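Long-range contact in cell division protein FtsX (Streptococcus pneumoniae, PDB 6HFX), which forms, with FtsE, an ABC transporter complex of cell division that is needed for normal growth and cell shape: residues K50-S55 with D84-E89. Numbering follows the deposited sequence.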
ATOM      1  N   LYS A  50     -11.169  -6.263   7.979  1.00 63.73           N
ATOM      2  CA  LYS A  50     -12.062  -5.247   8.509  1.00 63.20           C
ATOM      3  C   LYS A  50     -11.899  -3.893   7.829  1.00 60.90           C
ATOM      4  O   LYS A  50     -12.902  -3.214   7.588  1.00 68.45           O
ATOM      5  CB  LYS A  50     -11.842  -5.086  10.011  1.00 66.84           C
ATOM      6  CG  LYS A  50     -12.599  -3.920  10.576  1.00 77.50           C
ATOM      7  CD  LYS A  50     -12.457  -3.849  12.062  1.00 84.39           C
ATOM      8  CE  LYS A  50     -13.036  -2.563  12.580  1.00 93.74           C
ATOM      9  NZ  LYS A  50     -12.684  -2.431  14.013  1.00 98.42           N
ATOM     10  N   SER A  51     -10.669  -3.473   7.519  1.00 55.47           N
ATOM     11  CA  SER A  51     -10.453  -2.237   6.770  1.00 42.85           C
ATOM     12  C   SER A  51      -9.156  -2.319   5.975  1.00 41.33           C
ATOM     13  O   SER A  51      -8.221  -3.025   6.356  1.00 44.39           O
ATOM     14  CB  SER A  51     -10.386  -1.013   7.675  1.00 39.15           C
ATOM     15  OG  SER A  51      -9.141  -1.014   8.374  1.00 44.25           O
ATOM     16  N   VAL A  52      -9.104  -1.547   4.887  1.00 43.41           N
ATOM     17  CA  VAL A  52      -7.965  -1.502   3.976  1.00 33.96           C
ATOM     18  C   VAL A  52      -7.725  -0.036   3.619  1.00 33.42           C
ATOM     19  O   VAL A  52      -8.532   0.574   2.903  1.00 40.67           O
ATOM     20  CB  VAL A  52      -8.213  -2.357   2.728  1.00 34.84           C
ATOM     21  CG1 VAL A  52      -6.958  -2.486   1.836  1.00 38.50           C
ATOM     22  CG2 VAL A  52      -8.714  -3.728   3.161  1.00 40.35           C
ATOM     23  N   THR A  53      -6.633   0.542   4.125  1.00 32.32           N
ATOM     24  CA  THR A  53      -6.392   1.977   4.005  1.00 33.63           C
ATOM     25  C   THR A  53      -5.163   2.231   3.132  1.00 33.32           C
ATOM     26  O   THR A  53      -4.117   1.607   3.332  1.00 46.94           O
ATOM     27  CB  THR A  53      -6.241   2.613   5.393  1.00 40.08           C
ATOM     28  OG1 THR A  53      -7.417   2.333   6.174  1.00 44.30           O
ATOM     29  CG2 THR A  53      -6.076   4.118   5.292  1.00 40.89           C
ATOM     30  N   PHE A  54      -5.286   3.149   2.169  1.00 37.22           N
ATOM     31  CA  PHE A  54      -4.171   3.450   1.269  1.00 41.93           C
ATOM     32  C   PHE A  54      -3.181   4.363   1.974  1.00 52.80           C
ATOM     33  O   PHE A  54      -3.573   5.312   2.651  1.00 69.63           O
ATOM     34  CB  PHE A  54      -4.673   4.105  -0.026  1.00 51.46           C
ATOM     35  CG  PHE A  54      -3.593   4.322  -1.074  1.00 50.30           C
ATOM     36  CD1 PHE A  54      -3.069   3.256  -1.779  1.00 47.28           C
ATOM     37  CD2 PHE A  54      -3.119   5.590  -1.352  1.00 48.15           C
ATOM     38  CE1 PHE A  54      -2.097   3.442  -2.712  1.00 35.92           C
ATOM     39  CE2 PHE A  54      -2.125   5.795  -2.299  1.00 40.66           C
ATOM     40  CZ  PHE A  54      -1.618   4.718  -2.983  1.00 40.95           C
ATOM     41  N   SER A  55      -1.890   4.068   1.820  1.00 55.38           N
ATOM     42  CA  SER A  55      -0.808   4.900   2.351  1.00 49.73           C
ATOM     43  C   SER A  55       0.178   5.138   1.210  1.00 45.99           C
ATOM     44  O   SER A  55       0.962   4.243   0.870  1.00 43.36           O
ATOM     45  CB  SER A  55      -0.119   4.233   3.531  1.00 49.36           C
ATOM     46  OG  SER A  55       1.054   4.935   3.859  1.00 62.57           O
ATOM     47  N   ASP A  84       3.958   2.615  -2.330  1.00 48.13           N
ATOM     48  CA  ASP A  84       2.538   2.637  -1.995  1.00 46.15           C
ATOM     49  C   ASP A  84       2.148   1.360  -1.261  1.00 38.64           C
ATOM     50  O   ASP A  84       2.571   0.270  -1.638  1.00 51.31           O
ATOM     51  CB  ASP A  84       1.685   2.773  -3.262  1.00 38.58           C
ATOM     52  CG  ASP A  84       1.897   4.086  -3.945  1.00 47.31           C
ATOM     53  OD1 ASP A  84       2.548   4.964  -3.339  1.00 51.30           O
ATOM     54  OD2 ASP A  84       1.426   4.246  -5.084  1.00 46.83           O
ATOM     55  N   ALA A  85       1.320   1.499  -0.224  1.00 43.51           N
ATOM     56  CA  ALA A  85       0.961   0.358   0.599  1.00 44.38           C
ATOM     57  C   ALA A  85      -0.523   0.408   0.905  1.00 34.94           C
ATOM     58  O   ALA A  85      -1.142   1.466   0.866  1.00 42.98           O
ATOM     59  CB  ALA A  85       1.768   0.334   1.917  1.00 40.62           C
ATOM     60  N   TYR A  86      -1.079  -0.762   1.214  1.00 43.15           N
ATOM     61  CA  TYR A  86      -2.371  -0.888   1.876  1.00 45.13           C
ATOM     62  C   TYR A  86      -2.122  -1.382   3.303  1.00 42.98           C
ATOM     63  O   TYR A  86      -1.521  -2.444   3.515  1.00 39.11           O
ATOM     64  CB  TYR A  86      -3.323  -1.839   1.132  1.00 38.10           C
ATOM     65  CG  TYR A  86      -3.962  -1.203  -0.071  1.00 42.87           C
ATOM     66  CD1 TYR A  86      -4.772  -0.086   0.065  1.00 41.46           C
ATOM     67  CD2 TYR A  86      -3.742  -1.699  -1.343  1.00 36.95           C
ATOM     68  CE1 TYR A  86      -5.343   0.500  -1.013  1.00 37.34           C
ATOM     69  CE2 TYR A  86      -4.318  -1.100  -2.448  1.00 37.01           C
ATOM     70  CZ  TYR A  86      -5.112  -0.009  -2.264  1.00 35.38           C
ATOM     71  OH  TYR A  86      -5.680   0.600  -3.329  1.00 40.09           O
ATOM     72  N   ILE A  87      -2.583  -0.617   4.280  1.00 48.03           N
ATOM     73  CA  ILE A  87      -2.548  -1.050   5.671  1.00 33.50           C
ATOM     74  C   ILE A  87      -3.884  -1.727   5.956  1.00 43.53           C
ATOM     75  O   ILE A  87      -4.945  -1.090   5.923  1.00 41.89           O
ATOM     76  CB  ILE A  87      -2.281   0.111   6.631  1.00 38.05           C
ATOM     77  CG1 ILE A  87      -0.840   0.612   6.466  1.00 56.90           C
ATOM     78  CG2 ILE A  87      -2.441  -0.377   8.067  1.00 44.00           C
ATOM     79  CD1 ILE A  87      -0.674   1.787   5.595  1.00 57.01           C
ATOM     80  N   VAL A  88      -3.826  -3.024   6.225  1.00 44.30           N
ATOM     81  CA  VAL A  88      -4.987  -3.896   6.322  1.00 46.76           C
ATOM     82  C   VAL A  88      -5.141  -4.331   7.768  1.00 52.66           C
ATOM     83  O   VAL A  88      -4.153  -4.675   8.432  1.00 48.95           O
ATOM     84  CB  VAL A  88      -4.782  -5.117   5.415  1.00 42.35           C
ATOM     85  CG1 VAL A  88      -5.999  -6.003   5.373  1.00 44.51           C
ATOM     86  CG2 VAL A  88      -4.340  -4.674   4.032  1.00 48.30           C
ATOM     87  N   GLU A  89      -6.368  -4.327   8.256  1.00 48.24           N
ATOM     88  CA  GLU A  89      -6.646  -4.775   9.609  1.00 42.46           C
ATOM     89  C   GLU A  89      -7.378  -6.101   9.558  1.00 42.03           C
ATOM     90  O   GLU A  89      -8.437  -6.189   8.930  1.00 44.99           O
ATOM     91  CB  GLU A  89      -7.484  -3.755  10.371  1.00 49.68           C
ATOM     92  CG  GLU A  89      -8.140  -4.382  11.600  1.00 57.86           C
ATOM     93  CD  GLU A  89      -9.086  -3.445  12.305  1.00 69.67           C
ATOM     94  OE1 GLU A  89      -9.494  -2.430  11.701  1.00 77.16           O
ATOM     95  OE2 GLU A  89      -9.426  -3.726  13.464  1.00 74.88           O
TER
HETATM   96  O   HOH W   1      -6.974  -0.100   7.618  1.00 50.28           O
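F54 turns the edge of its ring toward the face of Y86: the planes stand 65° apart, the centroids lie 5.5 Å from each other, and F54 CD1 approaches Y86 CE1 to 3.7 Å, an offset edge-to-face pair. At the Y86 ring edge, near its plane, sits T53 O, while V52 CG1 reaches Y86 CD1 obliquely at 3.7 Å. The V52 methyl is placed there by a chi1 of -172°, which sets CG1 beside its own carbonyl carbon. Beyond the rings, F54 CZ meets the carboxylate carbon CG of D84, whose OD1 is held by the backbone N of K57; Y86 OH is hydrogen-bonded to D19. The face bearing V52, F54, Y86 and V88 is partly roofed by helix 38-45, where L43 touches both V52 and Y86.

The reverse face is more polar. One water bonds T53 OG1 at 2.9 Å and donates to I87 O at 2.8 Å, bridging the strands. At the far end, the extended K50 chain lies against the E89 carboxylate, and NZ of K50 forms a salt bridge, 3.5 Å, to OE2 of E89.

Two-way backbone bonds in T53/I87 and S55/A85, with I87 N to T53 O at 2.9 Å, and a strand angle of 157° identify a twisted antiparallel pairing; at its irregular end K50 N bonds E89 O. It joins edge strand 49-55 to inner strand 85-90 in the four-stranded, 2-3-1-4 sheet of the FtsX extracellular domain.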